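Local structure of pectinesterase A (Erwinia chrysanthemi, 2NTP) at residues 171-176 / 193-198; 205-210 / 274-279; 19-24 / 46-51. The protein hydrolyses the methyl esters of galacturonosyl units in pectin, releasing methanol, probably as the first step of maceration and soft-rotting of plant tissue. All coordinates share one frame; numbering follows the deposited sequence.

Interaction 1: 171-176 / 193-198. With ADA (alpha-D-galactopyranuronic acid), chain C.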
loop_
_atom_site.group_PDB
_atom_site.type_symbol
_atom_site.label_atom_id
_atom_site.label_comp_id
_atom_site.label_asym_id
_atom_site.label_seq_id
_atom_site.Cartn_x
_atom_site.Cartn_y
_atom_site.Cartn_z
ATOM N N SER A 171 4.317 -4.178 -5.308
ATOM C CA SER A 171 5.621 -3.718 -5.768
ATOM C C SER A 171 5.798 -2.234 -5.499
ATOM O O SER A 171 4.820 -1.479 -5.442
ATOM C CB SER A 171 5.799 -3.993 -7.265
ATOM O OG SER A 171 5.025 -3.109 -8.049
ATOM N N GLY A 172 7.054 -1.822 -5.349
ATOM C CA GLY A 172 7.369 -0.416 -5.142
ATOM C C GLY A 172 8.807 -0.158 -4.745
ATOM O O GLY A 172 9.652 -1.060 -4.752
ATOM N N THR A 173 9.071 1.090 -4.381
ATOM C CA THR A 173 10.415 1.529 -4.021
ATOM C C THR A 173 10.418 2.162 -2.627
ATOM O O THR A 173 10.718 1.492 -1.629
ATOM C CB THR A 173 10.961 2.516 -5.074
ATOM O OG1 THR A 173 9.993 3.544 -5.299
ATOM C CG2 THR A 173 11.224 1.797 -6.401
ATOM N N VAL A 174 10.046 3.436 -2.557
ATOM C CA VAL A 174 10.097 4.190 -1.302
ATOM C C VAL A 174 8.752 4.154 -0.585
ATOM O O VAL A 174 7.744 4.612 -1.125
ATOM C CB VAL A 174 10.518 5.666 -1.559
ATOM C CG1 VAL A 174 10.271 6.542 -0.320
ATOM C CG2 VAL A 174 11.979 5.740 -1.998
ATOM N N ASP A 175 8.751 3.608 0.635
ATOM C CA ASP A 175 7.578 3.629 1.511
ATOM C C ASP A 175 6.356 3.024 0.821
ATOM O O ASP A 175 5.270 3.609 0.855
ATOM C CB ASP A 175 7.270 5.070 1.978
ATOM C CG ASP A 175 8.426 5.714 2.746
ATOM O OD1 ASP A 175 9.414 5.027 3.048
ATOM O OD2 ASP A 175 8.339 6.928 3.053
ATOM N N PHE A 176 6.527 1.865 0.179
ATOM C CA PHE A 176 5.461 1.374 -0.701
ATOM C C PHE A 176 4.269 0.725 0.008
ATOM O O PHE A 176 3.246 0.450 -0.620
ATOM C CB PHE A 176 5.969 0.626 -1.956
ATOM C CG PHE A 176 6.604 -0.727 -1.704
ATOM C CD1 PHE A 176 5.821 -1.880 -1.610
ATOM C CD2 PHE A 176 7.996 -0.859 -1.660
ATOM C CE1 PHE A 176 6.408 -3.145 -1.430
ATOM C CE2 PHE A 176 8.598 -2.120 -1.491
ATOM C CZ PHE A 176 7.803 -3.262 -1.369
ATOM N N ARG A 193 11.737 -2.719 -6.063
ATOM C CA ARG A 193 12.022 -2.411 -7.460
ATOM C C ARG A 193 13.372 -1.738 -7.682
ATOM O O ARG A 193 13.908 -1.044 -6.804
ATOM C CB ARG A 193 10.882 -1.583 -8.067
ATOM C CG ARG A 193 9.516 -2.267 -7.940
ATOM C CD ARG A 193 8.430 -1.515 -8.695
ATOM N NE ARG A 193 8.465 -1.783 -10.137
ATOM C CZ ARG A 193 7.533 -1.375 -10.996
ATOM N NH1 ARG A 193 6.490 -0.673 -10.567
ATOM N NH2 ARG A 193 7.645 -1.675 -12.287
ATOM N N TYR A 194 13.910 -1.955 -8.877
ATOM C CA TYR A 194 15.181 -1.375 -9.282
ATOM C C TYR A 194 15.096 0.149 -9.413
ATOM O O TYR A 194 14.128 0.685 -9.961
ATOM C CB TYR A 194 15.624 -2.001 -10.604
ATOM C CG TYR A 194 16.874 -1.377 -11.176
ATOM C CD1 TYR A 194 18.121 -1.601 -10.583
ATOM C CD2 TYR A 194 16.811 -0.559 -12.297
ATOM C CE1 TYR A 194 19.275 -1.024 -11.101
ATOM C CE2 TYR A 194 17.962 0.021 -12.821
ATOM C CZ TYR A 194 19.186 -0.215 -12.216
ATOM O OH TYR A 194 20.333 0.357 -12.729
ATOM N N ARG A 195 16.115 0.837 -8.900
ATOM C CA ARG A 195 16.215 2.294 -8.994
ATOM C C ARG A 195 17.403 2.691 -9.860
ATOM O O ARG A 195 18.544 2.658 -9.398
ATOM C CB ARG A 195 16.411 2.919 -7.605
ATOM C CG ARG A 195 15.218 2.830 -6.655
ATOM C CD ARG A 195 14.161 3.901 -6.929
ATOM N NE ARG A 195 14.643 5.285 -6.879
ATOM C CZ ARG A 195 14.698 6.040 -5.779
ATOM N NH1 ARG A 195 14.353 5.547 -4.597
ATOM N NH2 ARG A 195 15.133 7.297 -5.855
ATOM N N ALA A 196 17.136 3.060 -11.110
ATOM C CA ALA A 196 18.190 3.488 -12.030
ATOM C C ALA A 196 18.819 4.813 -11.593
ATOM O O ALA A 196 19.952 5.134 -11.980
ATOM C CB ALA A 196 17.644 3.603 -13.445
ATOM N N ASP A 197 18.082 5.567 -10.780
ATOM C CA ASP A 197 18.476 6.921 -10.388
ATOM C C ASP A 197 19.257 6.994 -9.072
ATOM O O ASP A 197 19.645 8.082 -8.640
ATOM C CB ASP A 197 17.244 7.839 -10.325
ATOM C CG ASP A 197 16.231 7.401 -9.273
ATOM O OD1 ASP A 197 15.851 6.214 -9.261
ATOM O OD2 ASP A 197 15.798 8.253 -8.466
ATOM N N VAL A 198 19.489 5.840 -8.448
ATOM C CA VAL A 198 20.181 5.777 -7.157
ATOM C C VAL A 198 21.615 5.270 -7.323
ATOM O O VAL A 198 21.841 4.199 -7.886
ATOM C CB VAL A 198 19.401 4.903 -6.132
ATOM C CG1 VAL A 198 20.225 4.640 -4.877
ATOM C CG2 VAL A 198 18.092 5.577 -5.757
HETATM C C1 ADA C . 9.066 12.110 0.742
HETATM C C2 ADA C . 8.634 13.063 1.852
HETATM C C3 ADA C . 8.324 12.273 3.125
HETATM C C4 ADA C . 7.315 11.162 2.824
HETATM C C5 ADA C . 7.874 10.263 1.718
HETATM C C6 ADA C . 6.956 9.131 1.335
HETATM O O2 ADA C . 9.678 14.017 2.084
HETATM O O3 ADA C . 7.825 13.158 4.138
HETATM O O4 ADA C . 6.093 11.745 2.357
HETATM O O5 ADA C . 8.098 11.074 0.555
HETATM O O6B ADA C . 6.392 8.431 2.214
HETATM O O6A ADA C . 6.805 8.928 0.113
#
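The carbonyl oxygen of G172 receives the backbone N-H of R193 (G172 O to R193 N 3.0 Å, N-H...O angle 147°). Beyond this bond the R193 side chain runs alongside 171-172: its CG packs 3.4 Å from G172 O and its CD lies near S171 OG. A bend at chi3 (79°) turns the guanidinium toward E230, its salt-bridge partner, while Y152 adds a cation-pi contact. T173 CG2 lies between the two arginines, touching R193 CB at 3.8 Å and R195 CD at 3.7 Å. R195, folded at chi2 and chi3, brings NH1 to 3.5 Å from V174 CG2. D197 holds the same guanidinium side-on in a bidentate salt bridge, R195 NE to D197 OD1 at 2.8 Å and R195 NH2 to D197 OD2 at 2.9 Å, and V198 CG2 lies over the centre of one face. R195 NH2 is also hydrogen-bonded to O6A of a bound galacturonate. Past V174 the chain turns a corner at the nucleophile D175, whose OD2 is 2.6 Å from O6B of another galacturonate and whose OD1 is salt-bridged to R243. A catalytic aspartate at a corner of a right-handed parallel beta-helix marks the pectin methylesterase active site.

Interaction 2: 205-210 / 274-279. With ADA (alpha-D-galactopyranuronic acid), chain B.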
loop_
_atom_site.group_PDB
_atom_site.type_symbol
_atom_site.label_atom_id
_atom_site.label_comp_id
_atom_site.label_asym_id
_atom_site.label_seq_id
_atom_site.Cartn_x
_atom_site.Cartn_y
_atom_site.Cartn_z
ATOM N N GLY A 205 15.211 2.016 -1.394
ATOM C CA GLY A 205 13.865 2.202 -0.852
ATOM C C GLY A 205 13.604 1.576 0.497
ATOM O O GLY A 205 14.531 1.126 1.175
ATOM N N TYR A 206 12.328 1.573 0.878
ATOM C CA TYR A 206 11.869 1.070 2.178
ATOM C C TYR A 206 10.522 0.404 1.946
ATOM O O TYR A 206 9.622 0.994 1.338
ATOM C CB TYR A 206 11.721 2.214 3.200
ATOM C CG TYR A 206 12.851 3.220 3.137
ATOM C CD1 TYR A 206 12.783 4.309 2.267
ATOM C CD2 TYR A 206 14.004 3.062 3.910
ATOM C CE1 TYR A 206 13.825 5.223 2.174
ATOM C CE2 TYR A 206 15.061 3.982 3.826
ATOM C CZ TYR A 206 14.950 5.061 2.954
ATOM O OH TYR A 206 15.966 5.982 2.833
ATOM N N LEU A 207 10.379 -0.824 2.422
ATOM C CA LEU A 207 9.132 -1.567 2.219
ATOM C C LEU A 207 7.969 -0.876 2.910
ATOM O O LEU A 207 6.881 -0.760 2.350
ATOM C CB LEU A 207 9.245 -2.996 2.755
ATOM C CG LEU A 207 9.815 -4.068 1.825
ATOM C CD1 LEU A 207 11.252 -3.789 1.437
ATOM C CD2 LEU A 207 9.694 -5.429 2.491
ATOM N N THR A 208 8.202 -0.427 4.139
ATOM C CA THR A 208 7.122 0.137 4.936
ATOM C C THR A 208 7.479 1.481 5.546
ATOM O O THR A 208 8.643 1.767 5.811
ATOM C CB THR A 208 6.665 -0.818 6.065
ATOM O OG1 THR A 208 7.699 -0.948 7.053
ATOM C CG2 THR A 208 6.317 -2.201 5.502
ATOM N N ALA A 209 6.452 2.294 5.761
ATOM C CA ALA A 209 6.593 3.541 6.508
ATOM C C ALA A 209 5.337 3.709 7.357
ATOM O O ALA A 209 4.432 4.469 6.997
ATOM C CB ALA A 209 6.798 4.728 5.569
ATOM N N PRO A 210 5.265 2.968 8.478
ATOM C CA PRO A 210 4.076 3.021 9.328
ATOM C C PRO A 210 4.000 4.321 10.123
ATOM O O PRO A 210 5.033 4.848 10.559
ATOM C CB PRO A 210 4.270 1.829 10.266
ATOM C CG PRO A 210 5.755 1.705 10.391
ATOM C CD PRO A 210 6.288 2.051 9.024
ATOM N N ASN A 274 18.664 -10.797 0.001
ATOM C CA ASN A 274 19.743 -10.001 0.582
ATOM C C ASN A 274 19.753 -8.521 0.197
ATOM O O ASN A 274 20.669 -7.803 0.575
ATOM C CB ASN A 274 21.123 -10.651 0.331
ATOM C CG ASN A 274 21.625 -10.458 -1.085
ATOM O OD1 ASN A 274 20.964 -9.849 -1.924
ATOM N ND2 ASN A 274 22.821 -10.977 -1.357
ATOM N N HIS A 275 18.735 -8.065 -0.534
ATOM C CA HIS A 275 18.571 -6.627 -0.772
ATOM C C HIS A 275 18.219 -5.891 0.533
ATOM O O HIS A 275 18.431 -4.682 0.656
ATOM C CB HIS A 275 17.551 -6.352 -1.894
ATOM C CG HIS A 275 16.154 -6.802 -1.587
ATOM N ND1 HIS A 275 15.807 -8.128 -1.425
ATOM C CD2 HIS A 275 15.005 -6.095 -1.448
ATOM C CE1 HIS A 275 14.511 -8.216 -1.182
ATOM N NE2 HIS A 275 14.002 -6.995 -1.189
ATOM N N ILE A 276 17.719 -6.640 1.511
ATOM C CA ILE A 276 17.336 -6.095 2.814
ATOM C C ILE A 276 18.560 -5.887 3.713
ATOM O O ILE A 276 19.353 -6.819 3.915
ATOM C CB ILE A 276 16.318 -7.032 3.535
ATOM C CG1 ILE A 276 15.003 -7.157 2.743
ATOM C CG2 ILE A 276 16.062 -6.562 4.977
ATOM C CD1 ILE A 276 14.282 -5.823 2.453
ATOM N N TYR A 277 18.703 -4.675 4.254
ATOM C CA TYR A 277 19.782 -4.373 5.208
ATOM C C TYR A 277 19.315 -4.276 6.664
ATOM O O TYR A 277 20.137 -4.350 7.589
ATOM C CB TYR A 277 20.563 -3.109 4.803
ATOM C CG TYR A 277 19.742 -1.837 4.737
ATOM C CD1 TYR A 277 19.365 -1.154 5.898
ATOM C CD2 TYR A 277 19.358 -1.304 3.509
ATOM C CE1 TYR A 277 18.605 0.019 5.830
ATOM C CE2 TYR A 277 18.602 -0.129 3.432
ATOM C CZ TYR A 277 18.233 0.522 4.592
ATOM O OH TYR A 277 17.488 1.676 4.512
ATOM N N GLY A 278 18.008 -4.108 6.865
ATOM C CA GLY A 278 17.440 -3.900 8.201
ATOM C C GLY A 278 16.478 -2.729 8.219
ATOM O O GLY A 278 15.803 -2.462 7.226
ATOM N N TRP A 279 16.411 -2.035 9.352
ATOM C CA TRP A 279 15.499 -0.906 9.523
ATOM C C TRP A 279 16.232 0.419 9.298
ATOM O O TRP A 279 17.460 0.446 9.193
ATOM C CB TRP A 279 14.892 -0.932 10.932
ATOM C CG TRP A 279 14.186 -2.216 11.283
ATOM C CD1 TRP A 279 14.685 -3.250 12.028
ATOM C CD2 TRP A 279 12.854 -2.597 10.910
ATOM N NE1 TRP A 279 13.747 -4.249 12.142
ATOM C CE2 TRP A 279 12.615 -3.877 11.464
ATOM C CE3 TRP A 279 11.838 -1.982 10.164
ATOM C CZ2 TRP A 279 11.399 -4.555 11.295
ATOM C CZ3 TRP A 279 10.630 -2.649 9.999
ATOM C CH2 TRP A 279 10.420 -3.928 10.561
HETATM C C1 ADA B . 17.653 11.551 0.185
HETATM C C2 ADA B . 16.908 10.735 1.250
HETATM C C3 ADA B . 16.601 9.328 0.734
HETATM C C4 ADA B . 15.842 9.399 -0.591
HETATM C C5 ADA B . 16.590 10.272 -1.610
HETATM C C6 ADA B . 15.767 10.449 -2.860
HETATM O O1 ADA B . 18.982 11.039 -0.016
HETATM O O2 ADA B . 17.673 10.666 2.461
HETATM O O3 ADA B . 15.837 8.591 1.698
HETATM O O4 ADA B . 14.507 9.887 -0.371
HETATM O O5 ADA B . 16.923 11.561 -1.056
HETATM O O6B ADA B . 15.010 11.444 -2.952
HETATM O O6A ADA B . 15.864 9.589 -3.766
#
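Y206 and Y277 meet where the phenol oxygen of Y277 approaches the ring of Y206 obliquely. Followed outward from CB, Y206 has CG anti to its carbonyl carbon (chi1 -42°), and the ring then rises toward the glycan. Along the CD2-CE2 margin of the ring, CD2 lies 3.8 Å and CE2 3.4 Å from Y277 OH, which is hydrogen-bonded to D280 OD2. At the opposite margin CD1 packs on the nucleophile D175. At the tip, Y206 OH hydrogen-bonds O3 of the galacturonate over 2.8 Å, either oxygen being a possible donor; O3 lies near the plane of the ring, at its edge. The phenol thus joins a substrate hydroxyl to the protein wall. Deeper in, L207 and I276 cross at about a right angle and touch through their terminal methyls, with CD1 of each 3.8 Å from the other. More loosely, T208 OG1 sits at the edge of the W279 ring, 4.5 Å from CZ3, its hydrogen bonds going to L241 and T265. Strand 239-242 runs between the strands 205-210 and 276-278 in one parallel sheet, so the two strands meet mainly through side chains. V227 of strand 226-229 and Y239 also pack on both L207 and I276, and F301 stacks on W279.

Interaction 3: 19-24 / 46-51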
loop_
_atom_site.group_PDB
_atom_site.type_symbol
_atom_site.label_atom_id
_atom_site.label_comp_id
_atom_site.label_asym_id
_atom_site.label_seq_id
_atom_site.Cartn_x
_atom_site.Cartn_y
_atom_site.Cartn_z
ATOM N N LYS A 19 -19.467 -0.846 -19.788
ATOM C CA LYS A 19 -18.209 -0.540 -20.472
ATOM C C LYS A 19 -17.113 -0.116 -19.495
ATOM O O LYS A 19 -15.934 -0.407 -19.714
ATOM C CB LYS A 19 -18.415 0.543 -21.532
ATOM C CG LYS A 19 -19.215 0.087 -22.747
ATOM C CD LYS A 19 -19.318 1.181 -23.808
ATOM C CE LYS A 19 -18.007 1.362 -24.572
ATOM N NZ LYS A 19 -18.124 2.387 -25.653
ATOM N N THR A 20 -17.506 0.579 -18.431
ATOM C CA THR A 20 -16.558 1.043 -17.412
ATOM C C THR A 20 -16.930 0.544 -16.017
ATOM O O THR A 20 -18.105 0.332 -15.714
ATOM C CB THR A 20 -16.433 2.593 -17.364
ATOM O OG1 THR A 20 -17.563 3.157 -16.686
ATOM C CG2 THR A 20 -16.301 3.199 -18.768
ATOM N N ILE A 21 -15.913 0.374 -15.172
ATOM C CA ILE A 21 -16.106 -0.053 -13.782
ATOM C C ILE A 21 -16.845 1.017 -12.975
ATOM O O ILE A 21 -17.718 0.698 -12.168
ATOM C CB ILE A 21 -14.756 -0.409 -13.098
ATOM C CG1 ILE A 21 -14.002 -1.461 -13.917
ATOM C CG2 ILE A 21 -14.981 -0.922 -11.675
ATOM C CD1 ILE A 21 -12.511 -1.544 -13.582
ATOM N N ALA A 22 -16.498 2.280 -13.205
ATOM C CA ALA A 22 -17.178 3.407 -12.562
ATOM C C ALA A 22 -18.692 3.390 -12.788
ATOM O O ALA A 22 -19.458 3.652 -11.858
ATOM C CB ALA A 22 -16.587 4.725 -13.034
ATOM N N ASP A 23 -19.107 3.088 -14.019
ATOM C CA ASP A 23 -20.530 3.000 -14.356
ATOM C C ASP A 23 -21.220 1.848 -13.624
ATOM O O ASP A 23 -22.332 2.020 -13.118
ATOM C CB ASP A 23 -20.737 2.878 -15.870
ATOM C CG ASP A 23 -20.420 4.169 -16.615
ATOM O OD1 ASP A 23 -20.333 5.241 -15.975
ATOM O OD2 ASP A 23 -20.262 4.113 -17.850
ATOM N N ALA A 24 -20.556 0.693 -13.564
ATOM C CA ALA A 24 -21.090 -0.480 -12.856
ATOM C C ALA A 24 -21.260 -0.207 -11.361
ATOM O O ALA A 24 -22.281 -0.566 -10.768
ATOM C CB ALA A 24 -20.207 -1.701 -13.088
ATOM N N GLU A 46 -9.098 3.947 -15.419
ATOM C CA GLU A 46 -10.086 4.589 -14.569
ATOM C C GLU A 46 -9.501 4.907 -13.207
ATOM O O GLU A 46 -8.603 4.208 -12.726
ATOM C CB GLU A 46 -11.299 3.674 -14.376
ATOM C CG GLU A 46 -12.017 3.300 -15.657
ATOM C CD GLU A 46 -13.284 2.523 -15.395
ATOM O OE1 GLU A 46 -14.097 2.992 -14.572
ATOM O OE2 GLU A 46 -13.462 1.457 -16.021
ATOM N N ARG A 47 -10.021 5.968 -12.604
ATOM C CA ARG A 47 -9.780 6.270 -11.204
ATOM C C ARG A 47 -11.115 6.152 -10.472
ATOM O O ARG A 47 -12.145 6.658 -10.947
ATOM C CB ARG A 47 -9.190 7.666 -11.052
ATOM C CG ARG A 47 -7.932 7.877 -11.888
ATOM C CD ARG A 47 -7.284 9.205 -11.576
ATOM N NE ARG A 47 -6.835 9.242 -10.193
ATOM C CZ ARG A 47 -6.638 10.346 -9.483
ATOM N NH1 ARG A 47 -6.852 11.550 -10.009
ATOM N NH2 ARG A 47 -6.233 10.243 -8.229
ATOM N N LEU A 48 -11.094 5.467 -9.333
ATOM C CA LEU A 48 -12.317 5.130 -8.610
ATOM C C LEU A 48 -12.269 5.570 -7.156
ATOM O O LEU A 48 -11.231 5.464 -6.501
ATOM C CB LEU A 48 -12.576 3.621 -8.675
ATOM C CG LEU A 48 -12.567 2.950 -10.052
ATOM C CD1 LEU A 48 -12.513 1.433 -9.906
ATOM C CD2 LEU A 48 -13.765 3.380 -10.890
ATOM N N THR A 49 -13.404 6.057 -6.659
ATOM C CA THR A 49 -13.575 6.335 -5.238
ATOM C C THR A 49 -14.801 5.568 -4.771
ATOM O O THR A 49 -15.905 5.769 -5.282
ATOM C CB THR A 49 -13.720 7.842 -4.943
ATOM O OG1 THR A 49 -12.546 8.523 -5.397
ATOM C CG2 THR A 49 -13.899 8.091 -3.443
ATOM N N ILE A 50 -14.587 4.671 -3.817
ATOM C CA ILE A 50 -15.640 3.787 -3.324
ATOM C C ILE A 50 -16.242 4.356 -2.050
ATOM O O ILE A 50 -15.561 4.466 -1.033
ATOM C CB ILE A 50 -15.094 2.354 -3.049
ATOM C CG1 ILE A 50 -14.428 1.752 -4.299
ATOM C CG2 ILE A 50 -16.187 1.456 -2.461
ATOM C CD1 ILE A 50 -15.213 1.872 -5.584
ATOM N N THR A 51 -17.523 4.715 -2.108
ATOM C CA THR A 51 -18.208 5.310 -0.962
ATOM C C THR A 51 -19.403 4.477 -0.522
ATOM O O THR A 51 -20.044 4.791 0.482
ATOM C CB THR A 51 -18.687 6.751 -1.258
ATOM O OG1 THR A 51 -19.553 6.740 -2.400
ATOM C CG2 THR A 51 -17.494 7.671 -1.517
#
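The first turn of helix 21-26 comes up to the start of strand 48-50, with the CA atoms of A22 and L48 6.5 Å apart. The carboxylate of E46 takes both leading amide N-H groups of the helix: OE2 accepts from I21 N at 2.8 Å and OE1 from A22 N at 2.9 Å. Each oxygen uses its syn lone pair, on the side of the other oxygen, and the N-H...O angles of 160° and 163° are nearly straight. Two bonds to two neighbouring amides fix the rotation of the carboxylate. The glutamate spans the gap by setting CG beside its own backbone N (chi1 -60°) and keeping the rest of the chain extended. A negative group at a helix N-terminus is probably stabilised by the helix dipole. T20, at the N-cap, serves the next amide: its OG1 accepts from D23 N at 3.1 Å. Glutamate and threonine together therefore satisfy three of the first amides. Beside the polar grip, L48 spreads its two methyls over the helix, CD1 against I21 CG2 and CD2 against A22 CB, each 3.8 Å away. I67 of strand 65-69 touches both I21 and L48, and V8 of strand 6-8 also packs on I21. Far from the annotated sites, this is a capped helix packed by its first turn against the N-terminal end of a parallel beta-helix, where strand 48-50 edges one sheet.

Interactions 1 and 2 are buried neighbours, their centres about 11 Å apart, and they share the glycan cleft: T173 O lies 3.0 Å from Y206 N, a probable hydrogen bond, and the side chains of D175 and A209 pack together. Interaction 3 is partly buried and lies about 29 Å and about 33 Å, centre to centre, from the other two, near the chain's N-terminal end. Chemistry follows place. In interaction 1 charged groups are held for substrate beside a corner of the coil; interaction 2 combines a tyrosine hydroxyl bonded to the sugar with apolar packing between strands that flank a third; in interaction 3 a carboxylate serves helix amides beside a small hydrophobic patch, without any ligand.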